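Local atomic coordinates of probable host range protein 2-3 (Myxoma virus, PDB entry 5CZ3), a protein that probably supports multiplication of the virus in different cell types and belongs to the C7 family of poxvirus host-range proteins, members of which antagonise a host restriction factor. Residues I7-D12 and D31-N36; I50-P55 and H84-Y89; E62-H67 and F103-E108. All coordinates share one frame; numbering follows the deposited sequence.

The chain folds as a beta-sandwich whose two sheets the three contacts build and join. Contact 1 comes first along the chain and packs the residues leading into and starting strand 10-15, of one sheet, against those leading into strand 34-40, of the other. Contact 2 pairs strands 45-54 and 87-95 within the sheet that also holds 10-15, its centre about 11 Å from that of contact 1. Contact 3, its centre about 9 Å from that of contact 1, ties the loop before strand 67-70 to the end of strand 99-104, the neighbour of 34-40. Its segments alternate with those of contact 2, and Leu51 meets Phe103 and Tyr89 meets Ile66 between the sheets.

Contact 1: I7-D12 and D31-N36; sequences IVHKLD and DSYGCN
His9 is held at its edge by Asp31 and over one face by Tyr33. NE2 of His9 donates to OD1 of Asp31 at 2.8 Å, using the anti lone pair of the carboxylate oxygen. The acceptor lies close to the imidazole plane, but the bond is bent (150°) and the carboxylate is turned well out of the ring plane. Asp31 turns its CG away from its own backbone nitrogen (chi1 -176°), carrying OD1 across to the histidine. Tyr33 approaches from a different direction: its CD2-CE2 edge points at the imidazole face, with CD2 of Tyr33 3.6 Å from CD2 of His9, a T-shaped pair with planes 76° apart. ND1 of His9 accepts a hydrogen bond from the backbone N of Asp56, so both ring nitrogens are engaged and the ring's rotation is fixed. Flanking this centre, CD1 of Ile7 rests on CB of Asp31 at 3.7 Å, and CD2 of Leu11 meets CB of Tyr33 at 4.0 Å. The tyrosine hydroxyl reaches on to the backbone O of Lys64. Side chains of 7-12 make the contact, with no backbone-to-backbone hydrogen bond, joining the entries of strands from the two sheets of a beta-sandwich through a His-carboxylate hydrogen bond.

Contact 2: I50-P55 and H84-Y89; sequences ILVLEP and HTSLIY
Strands 50-54 and 87-89 run antiparallel, their axes 4.8 Å apart at closest approach, with Leu51-Tyr89 and Leu53-Leu87 as hydrogen-bonded pairs and Val52-Ile88 as the non-hydrogen-bonded pair between them. The bond from N of Leu87 to O of Leu53 measures 2.6 Å and is nearly straight (169°), whereas N of Leu51 meets O of Tyr89 at 2.9 Å. Leu51, Leu53, Leu87 and Tyr89 share one face. There Leu53 lies alongside both Leu87 and Tyr89, pointing the same way: its CD2 branch touches CD1 of Leu87 at 4.0 Å and comes to the ring edge of Tyr89. CG of Leu53 is anti to the backbone N (chi1 176°), and this lets CD2 reach both partners. Beyond the strand end, Pro55 crosses Leu87 at about a right angle, its CG 3.7 Å from CD1 of the leucine. Val52 and Ile88 occupy the other face. Near it, CG of Glu54 passes OG of Ser86 at 3.2 Å, and a water joins OE2 of Glu54 to the same serine hydroxyl; the carboxylate also forms a salt bridge with Arg150. This is an antiparallel strand pair of a beta-sandwich, Leu51 facing Phe103 of the other sheet, and Leu53 and Tyr89 meeting Ile66 in the loop before strand 67-70.

Contact 3: E62-H67 and F103-E108; sequences EAKPIH and FYSDVE
His67 lays its CB over one face of the Tyr104 ring, a CH-pi contact in which that carbon sits 3.8 Å from the ring centroid and is displaced toward the rim. The two residues form an antiparallel hydrogen-bonded pair, here where strand 67-70 begins beside the end of strand 99-104 in one sheet of the beta-sandwich. N of His67 donates to O of Tyr104 at 2.9 Å; in return, N of Tyr104 reaches O of His67 at 3.0 Å. The Tyr104 ring swings back over its partner because its CG stands between the backbone N and the carbonyl carbon (chi1 60°). The imidazole, in contrast, leads away from the tyrosine and lies oblique to its ring. On the inner side of the pair, CG2 of Ile66 touches CD1 of Phe103 at 4.0 Å, and both side chains pack on Leu51 of the other sheet. Away from the strand pair, Lys64 and Asp106 join the segments by a salt bridge. Lys64 extends fully beyond CG and crosses Asp106 at about a right angle, its ammonium also donating to the backbone O of Asp31. The carboxylate is gripped from several directions, since OD2 of Asp106 accepts from OG of Ser105 at 2.6 Å, the donor standing above the carboxylate plane, and is also bonded to the hydroxyl of Ser32. These partners would be expected to favour the ionised carboxylate. In the salt bridge itself, NZ of Lys64 meets the syn lone pair of OD1 of Asp106 at 2.7 Å.

Contact 1: I7-D12 and D31-N36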
loop_
_atom_site.group_PDB
_atom_site.type_symbol
_atom_site.label_atom_id
_atom_site.label_comp_id
_atom_site.label_asym_id
_atom_site.label_seq_id
_atom_site.Cartn_x
_atom_site.Cartn_y
_atom_site.Cartn_z
ATOM N N ILE A 7 -4.504 15.471 -10.099
ATOM C CA ILE A 7 -5.010 14.116 -9.915
ATOM C C ILE A 7 -4.719 13.622 -8.502
ATOM O O ILE A 7 -3.559 13.534 -8.095
ATOM C CB ILE A 7 -4.392 13.140 -10.932
ATOM C CG1 ILE A 7 -4.606 13.652 -12.358
ATOM C CG2 ILE A 7 -4.976 11.749 -10.759
ATOM C CD1 ILE A 7 -4.007 12.763 -13.424
ATOM N N VAL A 8 -5.774 13.308 -7.755
ATOM C CA VAL A 8 -5.622 12.865 -6.372
ATOM C C VAL A 8 -6.346 11.547 -6.110
ATOM O O VAL A 8 -7.566 11.519 -5.941
ATOM C CB VAL A 8 -6.145 13.923 -5.378
ATOM C CG1 VAL A 8 -5.901 13.470 -3.948
ATOM C CG2 VAL A 8 -5.488 15.274 -5.634
ATOM N N HIS A 9 -5.587 10.457 -6.078
ATOM C CA HIS A 9 -6.139 9.145 -5.759
ATOM C C HIS A 9 -6.259 8.964 -4.251
ATOM O O HIS A 9 -5.715 9.752 -3.479
ATOM C CB HIS A 9 -5.267 8.030 -6.340
ATOM C CG HIS A 9 -5.034 8.144 -7.814
ATOM N ND1 HIS A 9 -6.041 7.985 -8.742
ATOM C CD2 HIS A 9 -3.905 8.388 -8.521
ATOM C CE1 HIS A 9 -5.544 8.133 -9.957
ATOM N NE2 HIS A 9 -4.250 8.378 -9.851
ATOM N N LYS A 10 -6.977 7.924 -3.838
ATOM C CA LYS A 10 -7.046 7.545 -2.432
ATOM C C LYS A 10 -6.586 6.102 -2.275
ATOM O O LYS A 10 -7.006 5.226 -3.032
ATOM C CB LYS A 10 -8.464 7.715 -1.883
ATOM C CG LYS A 10 -8.941 9.153 -1.805
ATOM C CD LYS A 10 -10.365 9.226 -1.273
ATOM C CE LYS A 10 -10.851 10.663 -1.166
ATOM N N LEU A 11 -5.721 5.852 -1.297
ATOM C CA LEU A 11 -5.188 4.510 -1.095
ATOM C C LEU A 11 -4.908 4.201 0.372
ATOM O O LEU A 11 -4.136 4.898 1.028
ATOM C CB LEU A 11 -3.907 4.323 -1.912
ATOM C CG LEU A 11 -3.232 2.955 -1.785
ATOM C CD1 LEU A 11 -4.164 1.855 -2.269
ATOM C CD2 LEU A 11 -1.917 2.923 -2.551
ATOM N N ASP A 12 -5.544 3.148 0.876
ATOM C CA ASP A 12 -5.248 2.629 2.205
ATOM C C ASP A 12 -4.674 1.221 2.098
ATOM O O ASP A 12 -5.110 0.425 1.265
ATOM C CB ASP A 12 -6.499 2.616 3.086
ATOM C CG ASP A 12 -7.016 4.006 3.395
ATOM O OD1 ASP A 12 -6.216 4.967 3.379
ATOM O OD2 ASP A 12 -8.229 4.131 3.663
ATOM N N ASP A 31 -0.656 11.141 -10.694
ATOM C CA ASP A 31 -1.274 9.908 -11.173
ATOM C C ASP A 31 -0.338 8.725 -10.953
ATOM O O ASP A 31 0.185 8.142 -11.904
ATOM C CB ASP A 31 -1.648 10.019 -12.652
ATOM C CG ASP A 31 -2.390 8.793 -13.157
ATOM O OD1 ASP A 31 -3.035 8.108 -12.337
ATOM O OD2 ASP A 31 -2.324 8.511 -14.372
ATOM N N SER A 32 -0.133 8.382 -9.688
ATOM C CA SER A 32 0.740 7.279 -9.321
ATOM C C SER A 32 0.497 6.889 -7.872
ATOM O O SER A 32 0.108 7.721 -7.053
ATOM C CB SER A 32 2.209 7.654 -9.527
ATOM O OG SER A 32 3.044 6.511 -9.462
ATOM N N TYR A 33 0.740 5.631 -7.553
ATOM C CA TYR A 33 0.587 5.126 -6.208
ATOM C C TYR A 33 1.536 3.988 -5.911
ATOM O O TYR A 33 1.970 3.299 -6.784
ATOM C CB TYR A 33 -0.849 4.729 -5.918
ATOM C CG TYR A 33 -1.666 4.335 -7.104
ATOM C CD1 TYR A 33 -1.498 3.110 -7.704
ATOM C CD2 TYR A 33 -2.632 5.176 -7.606
ATOM C CE1 TYR A 33 -2.253 2.745 -8.772
ATOM C CE2 TYR A 33 -3.390 4.815 -8.671
ATOM C CZ TYR A 33 -3.192 3.602 -9.248
ATOM O OH TYR A 33 -3.941 3.237 -10.309
ATOM N N GLY A 34 1.859 3.801 -4.653
ATOM C CA GLY A 34 2.787 2.767 -4.241
ATOM C C GLY A 34 3.452 3.128 -2.930
ATOM O O GLY A 34 3.275 4.237 -2.420
ATOM N N CYS A 35 4.217 2.188 -2.382
ATOM C CA CYS A 35 4.929 2.414 -1.131
ATOM C C CYS A 35 5.988 1.349 -0.893
ATOM O O CYS A 35 6.044 0.338 -1.596
ATOM C CB CYS A 35 3.956 2.439 0.048
ATOM S SG CYS A 35 3.081 0.887 0.317
ATOM N N ASN A 36 6.824 1.588 0.111
ATOM C CA ASN A 36 7.842 0.632 0.517
ATOM C C ASN A 36 7.620 0.207 1.958
ATOM O O ASN A 36 7.492 1.047 2.849
ATOM C CB ASN A 36 9.236 1.230 0.345
ATOM C CG ASN A 36 9.454 1.799 -1.038
ATOM O OD1 ASN A 36 9.256 1.112 -2.041
ATOM N ND2 ASN A 36 9.855 3.065 -1.104
#

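Contact 2: I50-P55 and H84-Y89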
loop_
_atom_site.group_PDB
_atom_site.type_symbol
_atom_site.label_atom_id
_atom_site.label_comp_id
_atom_site.label_asym_id
_atom_site.label_seq_id
_atom_site.Cartn_x
_atom_site.Cartn_y
_atom_site.Cartn_z
ATOM N N ILE A 50 -4.255 -6.039 2.361
ATOM C CA ILE A 50 -5.455 -5.604 1.661
ATOM C C ILE A 50 -5.313 -4.134 1.289
ATOM O O ILE A 50 -5.176 -3.272 2.156
ATOM C CB ILE A 50 -6.728 -5.822 2.500
ATOM C CG1 ILE A 50 -7.070 -7.311 2.549
ATOM C CG2 ILE A 50 -7.896 -5.044 1.910
ATOM C CD1 ILE A 50 -8.370 -7.621 3.247
ATOM N N LEU A 51 -5.322 -3.859 -0.011
ATOM C CA LEU A 51 -5.188 -2.497 -0.511
ATOM C C LEU A 51 -6.517 -2.001 -1.053
ATOM O O LEU A 51 -7.082 -2.594 -1.974
ATOM C CB LEU A 51 -4.115 -2.411 -1.603
ATOM C CG LEU A 51 -2.674 -2.812 -1.269
ATOM C CD1 LEU A 51 -2.464 -4.315 -1.400
ATOM C CD2 LEU A 51 -1.692 -2.055 -2.152
ATOM N N VAL A 52 -7.019 -0.914 -0.479
ATOM C CA VAL A 52 -8.259 -0.318 -0.955
ATOM C C VAL A 52 -7.954 0.931 -1.770
ATOM O O VAL A 52 -7.624 1.982 -1.220
ATOM C CB VAL A 52 -9.200 0.034 0.205
ATOM C CG1 VAL A 52 -10.486 0.649 -0.328
ATOM C CG2 VAL A 52 -9.497 -1.208 1.040
ATOM N N LEU A 53 -8.061 0.803 -3.088
ATOM C CA LEU A 53 -7.729 1.891 -4.000
ATOM C C LEU A 53 -8.977 2.604 -4.504
ATOM O O LEU A 53 -9.935 1.964 -4.939
ATOM C CB LEU A 53 -6.918 1.359 -5.183
ATOM C CG LEU A 53 -6.558 2.360 -6.283
ATOM C CD1 LEU A 53 -5.606 3.423 -5.754
ATOM C CD2 LEU A 53 -5.957 1.648 -7.488
ATOM N N GLU A 54 -8.957 3.930 -4.442
ATOM C CA GLU A 54 -10.053 4.738 -4.961
ATOM C C GLU A 54 -9.531 5.734 -5.988
ATOM O O GLU A 54 -9.219 6.877 -5.647
ATOM C CB GLU A 54 -10.770 5.469 -3.826
ATOM C CG GLU A 54 -11.377 4.543 -2.793
ATOM C CD GLU A 54 -11.825 5.276 -1.546
ATOM O OE1 GLU A 54 -12.292 6.428 -1.669
ATOM O OE2 GLU A 54 -11.705 4.702 -0.444
ATOM N N PRO A 55 -9.425 5.295 -7.251
ATOM C CA PRO A 55 -8.898 6.110 -8.350
ATOM C C PRO A 55 -9.685 7.396 -8.562
ATOM O O PRO A 55 -10.902 7.414 -8.381
ATOM C CB PRO A 55 -9.036 5.189 -9.567
ATOM C CG PRO A 55 -9.059 3.816 -9.004
ATOM C CD PRO A 55 -9.779 3.937 -7.697
ATOM N N HIS A 84 -18.401 0.517 -6.370
ATOM C CA HIS A 84 -18.763 1.497 -7.385
ATOM C C HIS A 84 -17.648 2.526 -7.549
ATOM O O HIS A 84 -17.560 3.204 -8.572
ATOM N N THR A 85 -16.788 2.620 -6.540
ATOM C CA THR A 85 -15.740 3.633 -6.516
ATOM C C THR A 85 -14.375 3.058 -6.152
ATOM O O THR A 85 -13.342 3.640 -6.481
ATOM C CB THR A 85 -16.084 4.753 -5.517
ATOM O OG1 THR A 85 -16.511 4.171 -4.278
ATOM C CG2 THR A 85 -17.197 5.627 -6.065
ATOM N N SER A 86 -14.378 1.913 -5.476
ATOM C CA SER A 86 -13.150 1.340 -4.938
ATOM C C SER A 86 -12.689 0.088 -5.673
ATOM O O SER A 86 -13.498 -0.738 -6.095
ATOM C CB SER A 86 -13.331 1.012 -3.454
ATOM O OG SER A 86 -13.605 2.182 -2.705
ATOM N N LEU A 87 -11.374 -0.034 -5.820
ATOM C CA LEU A 87 -10.747 -1.261 -6.292
ATOM C C LEU A 87 -10.069 -1.932 -5.103
ATOM O O LEU A 87 -9.300 -1.298 -4.381
ATOM C CB LEU A 87 -9.732 -0.972 -7.402
ATOM C CG LEU A 87 -10.234 -0.232 -8.646
ATOM C CD1 LEU A 87 -9.070 0.171 -9.537
ATOM C CD2 LEU A 87 -11.225 -1.092 -9.414
ATOM N N ILE A 88 -10.355 -3.212 -4.895
ATOM C CA ILE A 88 -9.865 -3.907 -3.712
ATOM C C ILE A 88 -8.877 -5.016 -4.059
ATOM O O ILE A 88 -9.257 -6.057 -4.596
ATOM C CB ILE A 88 -11.029 -4.499 -2.898
ATOM C CG1 ILE A 88 -11.990 -3.385 -2.478
ATOM C CG2 ILE A 88 -10.506 -5.239 -1.680
ATOM C CD1 ILE A 88 -13.292 -3.883 -1.900
ATOM N N TYR A 89 -7.606 -4.780 -3.750
ATOM C CA TYR A 89 -6.559 -5.770 -3.974
ATOM C C TYR A 89 -6.274 -6.566 -2.704
ATOM O O TYR A 89 -6.394 -6.049 -1.592
ATOM C CB TYR A 89 -5.269 -5.099 -4.454
ATOM C CG TYR A 89 -5.354 -4.424 -5.806
ATOM C CD1 TYR A 89 -5.817 -3.120 -5.927
ATOM C CD2 TYR A 89 -4.946 -5.083 -6.959
ATOM C CE1 TYR A 89 -5.883 -2.497 -7.161
ATOM C CE2 TYR A 89 -5.007 -4.468 -8.195
ATOM C CZ TYR A 89 -5.478 -3.175 -8.290
ATOM O OH TYR A 89 -5.541 -2.563 -9.520
HETATM O O HOH W 1 -13.915 2.604 0.353
#

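Contact 3: E62-H67 and F103-E108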
loop_
_atom_site.group_PDB
_atom_site.type_symbol
_atom_site.label_atom_id
_atom_site.label_comp_id
_atom_site.label_asym_id
_atom_site.label_seq_id
_atom_site.Cartn_x
_atom_site.Cartn_y
_atom_site.Cartn_z
ATOM N N GLU A 62 -7.894 5.940 -17.381
ATOM C CA GLU A 62 -7.946 4.601 -16.810
ATOM C C GLU A 62 -7.008 4.508 -15.612
ATOM O O GLU A 62 -6.026 5.246 -15.524
ATOM C CB GLU A 62 -7.576 3.548 -17.857
ATOM C CG GLU A 62 -6.261 3.816 -18.569
ATOM C CD GLU A 62 -5.892 2.717 -19.545
ATOM O OE1 GLU A 62 -6.677 1.755 -19.684
ATOM O OE2 GLU A 62 -4.817 2.815 -20.173
ATOM N N ALA A 63 -7.316 3.603 -14.690
ATOM C CA ALA A 63 -6.485 3.407 -13.509
ATOM C C ALA A 63 -5.404 2.366 -13.774
ATOM O O ALA A 63 -5.698 1.247 -14.194
ATOM C CB ALA A 63 -7.339 2.998 -12.320
ATOM N N LYS A 64 -4.153 2.745 -13.531
ATOM C CA LYS A 64 -3.021 1.839 -13.694
ATOM C C LYS A 64 -3.145 0.654 -12.740
ATOM O O LYS A 64 -3.821 0.751 -11.718
ATOM C CB LYS A 64 -1.705 2.581 -13.447
ATOM C CG LYS A 64 -1.566 3.889 -14.216
ATOM C CD LYS A 64 -0.219 4.544 -13.950
ATOM C CE LYS A 64 -0.173 5.959 -14.503
ATOM N NZ LYS A 64 1.100 6.653 -14.163
ATOM N N PRO A 65 -2.502 -0.475 -13.069
ATOM C CA PRO A 65 -2.528 -1.587 -12.114
ATOM C C PRO A 65 -1.579 -1.343 -10.947
ATOM O O PRO A 65 -0.681 -0.508 -11.057
ATOM C CB PRO A 65 -2.062 -2.790 -12.950
ATOM C CG PRO A 65 -2.052 -2.319 -14.382
ATOM C CD PRO A 65 -1.837 -0.845 -14.328
ATOM N N ILE A 66 -1.781 -2.051 -9.841
ATOM C CA ILE A 66 -0.817 -2.036 -8.749
ATOM C C ILE A 66 0.077 -3.262 -8.852
ATOM O O ILE A 66 -0.412 -4.390 -8.920
ATOM C CB ILE A 66 -1.492 -2.025 -7.364
ATOM C CG1 ILE A 66 -2.369 -0.785 -7.199
ATOM C CG2 ILE A 66 -0.442 -2.087 -6.263
ATOM C CD1 ILE A 66 -2.923 -0.608 -5.802
ATOM N N HIS A 67 1.385 -3.041 -8.875
ATOM C CA HIS A 67 2.333 -4.146 -8.912
ATOM C C HIS A 67 3.108 -4.223 -7.604
ATOM O O HIS A 67 3.051 -3.307 -6.782
ATOM C CB HIS A 67 3.291 -3.994 -10.094
ATOM C CG HIS A 67 2.602 -3.901 -11.419
ATOM N ND1 HIS A 67 2.587 -2.746 -12.171
ATOM C CD2 HIS A 67 1.896 -4.817 -12.123
ATOM C CE1 HIS A 67 1.907 -2.956 -13.282
ATOM N NE2 HIS A 67 1.475 -4.205 -13.278
ATOM N N PHE A 103 5.384 -1.740 -3.371
ATOM C CA PHE A 103 4.228 -1.562 -4.241
ATOM C C PHE A 103 4.483 -0.382 -5.169
ATOM O O PHE A 103 5.107 0.599 -4.768
ATOM C CB PHE A 103 2.953 -1.346 -3.426
ATOM C CG PHE A 103 2.518 -2.559 -2.656
ATOM C CD1 PHE A 103 1.750 -3.540 -3.263
ATOM C CD2 PHE A 103 2.877 -2.722 -1.329
ATOM C CE1 PHE A 103 1.348 -4.660 -2.561
ATOM C CE2 PHE A 103 2.478 -3.840 -0.620
ATOM C CZ PHE A 103 1.713 -4.810 -1.238
ATOM N N TYR A 104 4.015 -0.481 -6.410
ATOM C CA TYR A 104 4.278 0.562 -7.396
ATOM C C TYR A 104 3.332 0.506 -8.589
ATOM O O TYR A 104 2.877 -0.564 -8.992
ATOM C CB TYR A 104 5.726 0.473 -7.889
ATOM C CG TYR A 104 6.083 -0.840 -8.553
ATOM C CD1 TYR A 104 6.442 -1.949 -7.798
ATOM C CD2 TYR A 104 6.073 -0.967 -9.937
ATOM C CE1 TYR A 104 6.773 -3.151 -8.400
ATOM C CE2 TYR A 104 6.402 -2.165 -10.549
ATOM C CZ TYR A 104 6.752 -3.252 -9.775
ATOM O OH TYR A 104 7.082 -4.445 -10.378
ATOM N N SER A 105 3.045 1.677 -9.148
ATOM C CA SER A 105 2.252 1.782 -10.365
ATOM C C SER A 105 3.142 2.180 -11.535
ATOM O O SER A 105 2.780 1.991 -12.695
ATOM C CB SER A 105 1.123 2.798 -10.192
ATOM O OG SER A 105 1.636 4.096 -9.935
ATOM N N ASP A 106 4.309 2.733 -11.217
ATOM C CA ASP A 106 5.225 3.229 -12.237
ATOM C C ASP A 106 6.672 2.842 -11.942
ATOM O O ASP A 106 7.010 2.461 -10.820
ATOM C CB ASP A 106 5.106 4.749 -12.362
ATOM C CG ASP A 106 3.695 5.198 -12.688
ATOM O OD1 ASP A 106 3.356 5.268 -13.887
ATOM O OD2 ASP A 106 2.923 5.478 -11.745
ATOM N N VAL A 107 7.519 2.950 -12.961
ATOM C CA VAL A 107 8.928 2.588 -12.851
ATOM C C VAL A 107 9.802 3.833 -12.714
ATOM O O VAL A 107 10.853 3.802 -12.071
ATOM C CB VAL A 107 9.390 1.768 -14.075
ATOM C CG2 VAL A 107 8.461 0.584 -14.296
ATOM N N GLU A 108 9.352 4.928 -13.320
ATOM C CA GLU A 108 10.085 6.189 -13.301
ATOM C C GLU A 108 10.323 6.676 -11.881
ATOM O O GLU A 108 9.428 6.627 -11.037
ATOM C CB GLU A 108 9.334 7.259 -14.098
ATOM C CG GLU A 108 9.125 6.917 -15.564
ATOM C CD GLU A 108 7.928 6.012 -15.793
ATOM O OE1 GLU A 108 7.406 5.447 -14.809
ATOM O OE2 GLU A 108 7.507 5.868 -16.961
#